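Local atomic coordinates of phosphoribosylformylglycinamidine synthase 2 (Thermus thermophilus, PDB entry 3VIU), a protein that belongs to the PurM-like (AIR synthase related) family, carries two PurM-type halves in one chain, and holds adenosine-5'-diphosphate and a magnesium ion in this model. Residues A465-V473 with T538-V546; A482-G490 with L501-S512. All blocks are in the same frame, centred on the assembly; numbering follows the deposited sequence.

Contact 1 of 2, residues A465-V473 with T538-V546; sequences ALAEACRNV and TAMVGVVGV. With MG (magnesium ion), chain D.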
loop_
_atom_site.group_PDB
_atom_site.type_symbol
_atom_site.label_atom_id
_atom_site.label_comp_id
_atom_site.label_asym_id
_atom_site.label_seq_id
_atom_site.Cartn_x
_atom_site.Cartn_y
_atom_site.Cartn_z
ATOM N N ALA A 465 0.811 -8.408 9.253
ATOM C CA ALA A 465 1.103 -7.464 8.173
ATOM C C ALA A 465 1.794 -6.195 8.664
ATOM O O ALA A 465 2.835 -5.808 8.128
ATOM C CB ALA A 465 -0.182 -7.107 7.419
ATOM N N LEU A 466 1.223 -5.546 9.677
ATOM C CA LEU A 466 1.822 -4.330 10.211
ATOM C C LEU A 466 3.179 -4.663 10.841
ATOM O O LEU A 466 4.172 -3.954 10.644
ATOM C CB LEU A 466 0.915 -3.690 11.266
ATOM C CG LEU A 466 0.909 -2.156 11.274
ATOM C CD1 LEU A 466 0.144 -1.649 12.487
ATOM C CD2 LEU A 466 2.327 -1.623 11.275
ATOM N N ALA A 467 3.216 -5.747 11.606
ATOM C CA ALA A 467 4.449 -6.179 12.245
ATOM C C ALA A 467 5.545 -6.376 11.191
ATOM O O ALA A 467 6.612 -5.766 11.278
ATOM C CB ALA A 467 4.211 -7.480 13.018
ATOM N N GLU A 468 5.266 -7.204 10.185
ATOM C CA GLU A 468 6.229 -7.483 9.126
ATOM C C GLU A 468 6.712 -6.209 8.435
ATOM O O GLU A 468 7.914 -5.999 8.283
ATOM C CB GLU A 468 5.630 -8.432 8.082
ATOM C CG GLU A 468 6.664 -8.928 7.065
ATOM C CD GLU A 468 6.118 -9.976 6.098
ATOM O OE1 GLU A 468 6.930 -10.634 5.406
ATOM O OE2 GLU A 468 4.881 -10.140 6.017
ATOM N N ALA A 469 5.781 -5.360 8.015
ATOM C CA ALA A 469 6.155 -4.120 7.348
ATOM C C ALA A 469 7.098 -3.298 8.236
ATOM O O ALA A 469 8.118 -2.787 7.770
ATOM C CB ALA A 469 4.909 -3.314 7.002
ATOM N N CYS A 470 6.766 -3.177 9.515
ATOM C CA CYS A 470 7.616 -2.428 10.431
ATOM C C CYS A 470 8.964 -3.125 10.617
ATOM O O CYS A 470 9.993 -2.462 10.741
ATOM C CB CYS A 470 6.931 -2.268 11.782
ATOM S SG CYS A 470 5.533 -1.157 11.741
ATOM N N ARG A 471 8.951 -4.460 10.630
ATOM C CA ARG A 471 10.172 -5.229 10.800
ATOM C C ARG A 471 11.094 -5.003 9.606
ATOM O O ARG A 471 12.302 -4.822 9.767
ATOM C CB ARG A 471 9.857 -6.727 10.931
ATOM C CG ARG A 471 11.054 -7.583 11.369
ATOM C CD ARG A 471 10.730 -9.061 11.337
ATOM N NE ARG A 471 9.467 -9.343 12.015
ATOM C CZ ARG A 471 8.427 -9.943 11.443
ATOM N NH1 ARG A 471 7.326 -10.148 12.145
ATOM N NH2 ARG A 471 8.486 -10.340 10.173
ATOM N N ASN A 472 10.516 -5.004 8.409
ATOM C CA ASN A 472 11.297 -4.808 7.196
ATOM C C ASN A 472 12.002 -3.465 7.137
ATOM O O ASN A 472 13.126 -3.371 6.630
ATOM C CB ASN A 472 10.419 -4.987 5.966
ATOM C CG ASN A 472 10.132 -6.441 5.681
ATOM O OD1 ASN A 472 11.048 -7.264 5.671
ATOM N ND2 ASN A 472 8.862 -6.771 5.447
ATOM N N VAL A 473 11.345 -2.430 7.655
ATOM C CA VAL A 473 11.926 -1.096 7.678
ATOM C C VAL A 473 12.991 -1.048 8.771
ATOM O O VAL A 473 14.060 -0.480 8.579
ATOM C CB VAL A 473 10.844 -0.030 7.943
ATOM C CG1 VAL A 473 11.480 1.276 8.393
ATOM C CG2 VAL A 473 10.034 0.190 6.681
ATOM N N THR A 538 -7.621 -9.018 3.107
ATOM C CA THR A 538 -6.328 -8.471 2.741
ATOM C C THR A 538 -6.058 -7.042 3.192
ATOM O O THR A 538 -6.588 -6.081 2.631
ATOM C CB THR A 538 -6.131 -8.552 1.213
ATOM O OG1 THR A 538 -6.233 -9.914 0.794
ATOM C CG2 THR A 538 -4.763 -8.034 0.821
ATOM N N ALA A 539 -5.222 -6.908 4.213
ATOM C CA ALA A 539 -4.843 -5.598 4.704
ATOM C C ALA A 539 -3.403 -5.377 4.249
ATOM O O ALA A 539 -2.460 -5.887 4.858
ATOM C CB ALA A 539 -4.934 -5.549 6.227
HETATM N N MSE A 540 -3.241 -4.636 3.161
HETATM C CA MSE A 540 -1.916 -4.341 2.645
HETATM C C MSE A 540 -1.381 -3.142 3.402
HETATM O O MSE A 540 -1.809 -2.012 3.196
HETATM C CB MSE A 540 -1.994 -4.084 1.145
HETATM C CG MSE A 540 -2.375 -5.345 0.391
HETATM SE SE MSE A 540 -3.140 -5.032 -1.359
HETATM C CE MSE A 540 -2.647 -6.721 -2.194
ATOM N N VAL A 541 -0.453 -3.421 4.306
ATOM C CA VAL A 541 0.149 -2.414 5.160
ATOM C C VAL A 541 1.431 -1.824 4.605
ATOM O O VAL A 541 2.395 -2.539 4.346
ATOM C CB VAL A 541 0.450 -3.011 6.548
ATOM C CG1 VAL A 541 1.085 -1.959 7.455
ATOM C CG2 VAL A 541 -0.840 -3.555 7.160
ATOM N N GLY A 542 1.424 -0.506 4.432
ATOM C CA GLY A 542 2.586 0.196 3.935
ATOM C C GLY A 542 3.162 0.989 5.091
ATOM O O GLY A 542 2.433 1.701 5.786
ATOM N N VAL A 543 4.465 0.852 5.309
ATOM C CA VAL A 543 5.127 1.555 6.390
ATOM C C VAL A 543 6.282 2.402 5.889
ATOM O O VAL A 543 7.074 1.966 5.056
ATOM C CB VAL A 543 5.686 0.571 7.450
ATOM C CG1 VAL A 543 6.598 1.322 8.427
ATOM C CG2 VAL A 543 4.543 -0.095 8.198
ATOM N N VAL A 544 6.373 3.618 6.409
ATOM C CA VAL A 544 7.446 4.518 6.037
ATOM C C VAL A 544 8.273 4.809 7.280
ATOM O O VAL A 544 7.737 4.947 8.375
ATOM C CB VAL A 544 6.907 5.857 5.463
ATOM C CG1 VAL A 544 8.054 6.845 5.285
ATOM C CG2 VAL A 544 6.231 5.615 4.124
ATOM N N GLY A 545 9.585 4.886 7.098
ATOM C CA GLY A 545 10.476 5.188 8.200
ATOM C C GLY A 545 11.662 5.977 7.680
ATOM O O GLY A 545 11.815 6.135 6.472
ATOM N N VAL A 546 12.503 6.477 8.578
ATOM C CA VAL A 546 13.667 7.232 8.151
ATOM C C VAL A 546 14.922 6.718 8.827
ATOM O O VAL A 546 14.854 6.065 9.869
ATOM C CB VAL A 546 13.512 8.730 8.465
ATOM C CG1 VAL A 546 13.323 8.930 9.961
ATOM C CG2 VAL A 546 14.726 9.490 7.961
HETATM MG MG MG D . 11.611 -9.493 4.492
HETATM O O HOH W 1 9.692 -10.260 5.861
HETATM O O HOH W 2 12.453 -11.883 4.685
#
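In the second PurM-like N-terminal domain, helix 458-475 packs on a mixed beta sheet, and residues 465-473 lie along the strand that contains V541 and V543. The two axes run roughly the same way, 29° apart and 7.7 Å at closest approach. A465 and A469 are small enough for the backbones to come close; with V473, one turn further on, they face the strand. V541 and V543 face the helix, and at G545, next in the alternation, only backbone meets it. V541 puts one methyl on each of two neighbours. A chi1 of 180° turns its CG1 away from its own N and toward L466, 3.7 Å from L466 CA and also touching L466 CG, while CG2 reaches A465 CB at 3.6 Å. V543, the residue with the most surface buried in this contact, divides its methyls differently: CG2 lies 3.5 Å from A469 CB and 3.8 Å from C470 SG, and CG1 turns to V473 CG2 at 4.0 Å. L466 CD2 also reaches V543 CG2, the two side chains crossing at about a right angle. V473 CG1 settles over G545 CA. All the touching residues are buried, and the helix side chains also meet strand carbonyls by van der Waals contact, as A465 CB does at A539 O (3.6 Å). On another side of the same helix, R471 makes salt bridges to E599 and D620, and D620 joins D430 and N472 at the magnesium ion. D448 accepts a hydrogen bond from N472 ND2, which fixes the turn of the amide, and N472 OD1 binds the magnesium ion at 2.6 Å.

Contact 2 of 2, residues A482-G490 with L501-S512; sequences AYTDGLNLG and LAETIAGLKEAS. With ADP (adenosine-5'-diphosphate), chain B.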
loop_
_atom_site.group_PDB
_atom_site.type_symbol
_atom_site.label_atom_id
_atom_site.label_comp_id
_atom_site.label_asym_id
_atom_site.label_seq_id
_atom_site.Cartn_x
_atom_site.Cartn_y
_atom_site.Cartn_z
ATOM N N ALA A 482 5.000 5.687 10.640
ATOM C CA ALA A 482 3.554 5.531 10.538
ATOM C C ALA A 482 3.246 4.549 9.430
ATOM O O ALA A 482 4.144 4.117 8.715
ATOM C CB ALA A 482 2.892 6.870 10.233
ATOM N N TYR A 483 1.980 4.189 9.282
ATOM C CA TYR A 483 1.626 3.274 8.220
ATOM C C TYR A 483 0.386 3.719 7.469
ATOM O O TYR A 483 -0.280 4.672 7.853
ATOM C CB TYR A 483 1.420 1.860 8.762
ATOM C CG TYR A 483 0.140 1.656 9.527
ATOM C CD1 TYR A 483 0.061 1.939 10.892
ATOM C CD2 TYR A 483 -0.997 1.169 8.883
ATOM C CE1 TYR A 483 -1.117 1.736 11.596
ATOM C CE2 TYR A 483 -2.179 0.963 9.576
ATOM C CZ TYR A 483 -2.236 1.251 10.930
ATOM O OH TYR A 483 -3.420 1.078 11.595
ATOM N N THR A 484 0.107 3.014 6.382
ATOM C CA THR A 484 -1.047 3.261 5.532
ATOM C C THR A 484 -1.602 1.850 5.305
ATOM O O THR A 484 -0.832 0.905 5.099
ATOM C CB THR A 484 -0.606 3.896 4.189
ATOM O OG1 THR A 484 -1.758 4.232 3.405
ATOM C CG2 THR A 484 0.280 2.928 3.407
ATOM N N ASP A 485 -2.920 1.692 5.370
ATOM C CA ASP A 485 -3.506 0.374 5.180
ATOM C C ASP A 485 -4.536 0.327 4.069
ATOM O O ASP A 485 -5.523 1.070 4.082
ATOM C CB ASP A 485 -4.158 -0.117 6.472
ATOM C CG ASP A 485 -5.320 0.752 6.899
ATOM O OD1 ASP A 485 -6.433 0.219 7.101
ATOM O OD2 ASP A 485 -5.119 1.975 7.036
ATOM N N GLY A 486 -4.291 -0.546 3.097
ATOM C CA GLY A 486 -5.219 -0.712 2.005
ATOM C C GLY A 486 -6.028 -1.953 2.321
ATOM O O GLY A 486 -5.548 -3.068 2.146
ATOM N N LEU A 487 -7.248 -1.771 2.814
ATOM C CA LEU A 487 -8.094 -2.910 3.138
ATOM C C LEU A 487 -8.844 -3.396 1.900
ATOM O O LEU A 487 -9.378 -2.595 1.133
ATOM C CB LEU A 487 -9.098 -2.531 4.230
ATOM C CG LEU A 487 -8.526 -1.929 5.522
ATOM C CD1 LEU A 487 -9.655 -1.744 6.525
ATOM C CD2 LEU A 487 -7.432 -2.827 6.104
ATOM N N ASN A 488 -8.867 -4.712 1.711
ATOM C CA ASN A 488 -9.566 -5.350 0.593
ATOM C C ASN A 488 -10.272 -6.571 1.169
ATOM O O ASN A 488 -9.628 -7.472 1.700
ATOM C CB ASN A 488 -8.571 -5.794 -0.470
ATOM C CG ASN A 488 -7.687 -4.660 -0.948
ATOM O OD1 ASN A 488 -8.033 -3.935 -1.873
ATOM N ND2 ASN A 488 -6.545 -4.493 -0.299
ATOM N N LEU A 489 -11.595 -6.589 1.077
ATOM C CA LEU A 489 -12.387 -7.689 1.603
ATOM C C LEU A 489 -13.617 -7.973 0.753
ATOM O O LEU A 489 -13.875 -7.298 -0.252
ATOM C CB LEU A 489 -12.833 -7.386 3.034
ATOM C CG LEU A 489 -11.716 -7.340 4.081
ATOM C CD1 LEU A 489 -11.460 -5.890 4.462
ATOM C CD2 LEU A 489 -12.097 -8.160 5.307
ATOM N N GLY A 490 -14.365 -8.991 1.161
ATOM C CA GLY A 490 -15.569 -9.351 0.450
ATOM C C GLY A 490 -16.666 -8.429 0.925
ATOM O O GLY A 490 -16.404 -7.410 1.572
ATOM N N LEU A 501 -13.880 -8.101 8.126
ATOM C CA LEU A 501 -13.570 -6.681 8.102
ATOM C C LEU A 501 -13.306 -6.208 9.521
ATOM O O LEU A 501 -12.365 -5.467 9.775
ATOM C CB LEU A 501 -14.734 -5.884 7.510
ATOM C CG LEU A 501 -14.633 -4.355 7.605
ATOM C CD1 LEU A 501 -13.454 -3.836 6.775
ATOM C CD2 LEU A 501 -15.934 -3.739 7.118
ATOM N N ALA A 502 -14.141 -6.656 10.446
ATOM C CA ALA A 502 -14.009 -6.263 11.832
ATOM C C ALA A 502 -12.712 -6.795 12.437
ATOM O O ALA A 502 -11.985 -6.046 13.092
ATOM C CB ALA A 502 -15.225 -6.745 12.628
ATOM N N GLU A 503 -12.419 -8.079 12.218
ATOM C CA GLU A 503 -11.195 -8.672 12.756
ATOM C C GLU A 503 -9.947 -8.046 12.128
ATOM O O GLU A 503 -8.924 -7.875 12.792
ATOM C CB GLU A 503 -11.178 -10.181 12.510
ATOM C CG GLU A 503 -12.164 -10.969 13.354
ATOM C CD GLU A 503 -11.750 -11.029 14.798
ATOM O OE1 GLU A 503 -12.429 -10.415 15.647
ATOM O OE2 GLU A 503 -10.728 -11.688 15.080
ATOM N N THR A 504 -10.029 -7.713 10.843
ATOM C CA THR A 504 -8.902 -7.107 10.159
ATOM C C THR A 504 -8.590 -5.772 10.823
ATOM O O THR A 504 -7.445 -5.490 11.168
ATOM C CB THR A 504 -9.216 -6.894 8.663
ATOM O OG1 THR A 504 -9.378 -8.172 8.029
ATOM C CG2 THR A 504 -8.088 -6.123 7.973
ATOM N N ILE A 505 -9.611 -4.950 11.023
ATOM C CA ILE A 505 -9.392 -3.668 11.664
ATOM C C ILE A 505 -8.896 -3.819 13.116
ATOM O O ILE A 505 -8.013 -3.080 13.551
ATOM C CB ILE A 505 -10.664 -2.801 11.603
ATOM C CG1 ILE A 505 -10.900 -2.370 10.144
ATOM C CG2 ILE A 505 -10.525 -1.599 12.540
ATOM C CD1 ILE A 505 -12.050 -1.393 9.920
ATOM N N ALA A 506 -9.444 -4.780 13.857
ATOM C CA ALA A 506 -9.008 -4.990 15.234
ATOM C C ALA A 506 -7.546 -5.441 15.224
ATOM O O ALA A 506 -6.774 -5.094 16.115
ATOM C CB ALA A 506 -9.886 -6.042 15.924
ATOM N N GLY A 507 -7.171 -6.211 14.210
ATOM C CA GLY A 507 -5.801 -6.671 14.109
ATOM C C GLY A 507 -4.817 -5.516 14.004
ATOM O O GLY A 507 -3.815 -5.483 14.713
ATOM N N LEU A 508 -5.102 -4.573 13.109
ATOM C CA LEU A 508 -4.252 -3.401 12.913
ATOM C C LEU A 508 -4.144 -2.571 14.195
ATOM O O LEU A 508 -3.053 -2.172 14.607
ATOM C CB LEU A 508 -4.821 -2.542 11.784
ATOM C CG LEU A 508 -4.258 -2.713 10.362
ATOM C CD1 LEU A 508 -3.640 -4.087 10.170
ATOM C CD2 LEU A 508 -5.370 -2.466 9.359
ATOM N N LYS A 509 -5.286 -2.322 14.821
ATOM C CA LYS A 509 -5.338 -1.554 16.051
ATOM C C LYS A 509 -4.367 -2.135 17.070
ATOM O O LYS A 509 -3.520 -1.430 17.630
ATOM C CB LYS A 509 -6.758 -1.596 16.615
ATOM C CG LYS A 509 -6.904 -1.041 18.021
ATOM C CD LYS A 509 -8.244 -1.444 18.614
ATOM C CE LYS A 509 -8.460 -0.830 19.997
ATOM N NZ LYS A 509 -7.371 -1.145 20.975
ATOM N N GLU A 510 -4.491 -3.437 17.289
ATOM C CA GLU A 510 -3.660 -4.134 18.254
ATOM C C GLU A 510 -2.171 -4.071 17.935
ATOM O O GLU A 510 -1.360 -3.852 18.830
ATOM C CB GLU A 510 -4.128 -5.579 18.370
ATOM C CG GLU A 510 -3.440 -6.375 19.452
ATOM C CD GLU A 510 -4.205 -7.640 19.796
ATOM O OE1 GLU A 510 -3.658 -8.479 20.545
ATOM O OE2 GLU A 510 -5.360 -7.790 19.321
ATOM N N ALA A 511 -1.809 -4.254 16.668
ATOM C CA ALA A 511 -0.405 -4.199 16.273
ATOM C C ALA A 511 0.087 -2.757 16.361
ATOM O O ALA A 511 1.206 -2.489 16.791
ATOM C CB ALA A 511 -0.232 -4.723 14.854
ATOM N N SER A 512 -0.770 -1.834 15.950
ATOM C CA SER A 512 -0.444 -0.420 15.968
ATOM C C SER A 512 -0.160 0.079 17.377
ATOM O O SER A 512 0.814 0.799 17.605
ATOM C CB SER A 512 -1.595 0.382 15.364
ATOM O OG SER A 512 -1.339 1.768 15.445
HETATM P PB ADP B . -9.382 9.329 -2.818
HETATM O O1B ADP B . -10.732 8.985 -3.345
HETATM O O2B ADP B . -8.340 8.173 -3.232
HETATM O O3B ADP B . -8.911 10.810 -3.472
HETATM P PA ADP B . -10.621 8.581 -0.505
HETATM O O1A ADP B . -11.863 9.401 -0.449
HETATM O O2A ADP B . -10.917 7.244 -1.371
HETATM O O3A ADP B . -9.413 9.463 -1.184
HETATM O "O5'" ADP B . -10.137 8.104 0.981
HETATM C "C5'" ADP B . -10.966 8.726 1.982
HETATM C "C4'" ADP B . -10.152 9.294 3.181
HETATM O "O4'" ADP B . -10.203 8.384 4.327
HETATM C "C3'" ADP B . -8.644 9.509 2.889
HETATM O "O3'" ADP B . -8.167 10.638 3.633
HETATM C "C2'" ADP B . -8.009 8.193 3.337
HETATM O "O2'" ADP B . -6.625 8.342 3.666
HETATM C "C1'" ADP B . -8.877 7.781 4.530
HETATM N N9 ADP B . -8.980 6.319 4.645
HETATM C C8 ADP B . -9.750 5.496 3.872
HETATM N N7 ADP B . -9.608 4.257 4.244
HETATM C C5 ADP B . -8.740 4.197 5.276
HETATM C C6 ADP B . -8.205 3.156 6.079
HETATM N N6 ADP B . -8.575 1.841 5.862
HETATM N N1 ADP B . -7.329 3.476 7.057
HETATM C C2 ADP B . -6.958 4.746 7.283
HETATM N N3 ADP B . -7.439 5.753 6.550
HETATM C C4 ADP B . -8.319 5.527 5.551
#
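L489, L487 and L508 have the most surface buried where strand 482-488 and the short loop after it face helix 501-512, two elements of a beta-alpha-beta unit that run nearly antiparallel (163°). L489, just past the strand, reaches the first turn of the segment: its CD2 presses on the backbone at L501 N, 3.3 Å away, and its CD1 meets L501 CD1 as the two side chains cross at about a right angle. T504 OG1 lies near the same CD2, but its hydrogen bond goes to E500 O. L487 splits its branches along the helix. CD1 lies 3.9 Å from I505 CG1, whereas CD2 touches both T504 CG2 (3.8 Å) and L508 CD2 (3.9 Å); the side chains of T504 and L508 run antiparallel to that of L487. L508 in turn spans three strand residues: CD2 touches L487 and lies 3.7 Å from D485 OD1, while CB comes within 3.9 Å of Y483 OH. At the far end S512 OG, bonded to V517 O, meets the rim of the Y483 ring roughly in its plane. D485 joins this packing to the nucleotide pocket. A chi1 of 64° places its CG over its own backbone and turns the carboxylate to the base. OD1 accepts the bond from ADP N6 at 3.0 Å, bent to 145°, and D485 OD2 lies 2.7 Å from ADP N1. L487 and D485 both lie at the amino end of the adenine. Y483, D485 and L487 also touch strand 519-525, while L466 meets Y483 and A462 meets L508, so helix 458-475 flanks the contact, packing beside helix 495-515 on the same sheet.

Both contacts are buried and place a helix against the same sheet, in which strands 538-548 and 479-488 are antiparallel neighbours; contact 2 is nested within the chain loop closed by contact 1. They join directly through the backbone, G542 O to T484 N at 2.7 Å, and through packing of L466 CD1 near S512 N. In contact 1 alanines and valines bring the helix axis to 7.7 Å from its strand; the leucines and tyrosine of contact 2 hold it 10.1 Å away. Their ligand chemistry also differs: contact 1 reaches magnesium through its helix, by N472, whereas contact 2 meets ADP through its strand, by D485 and L487.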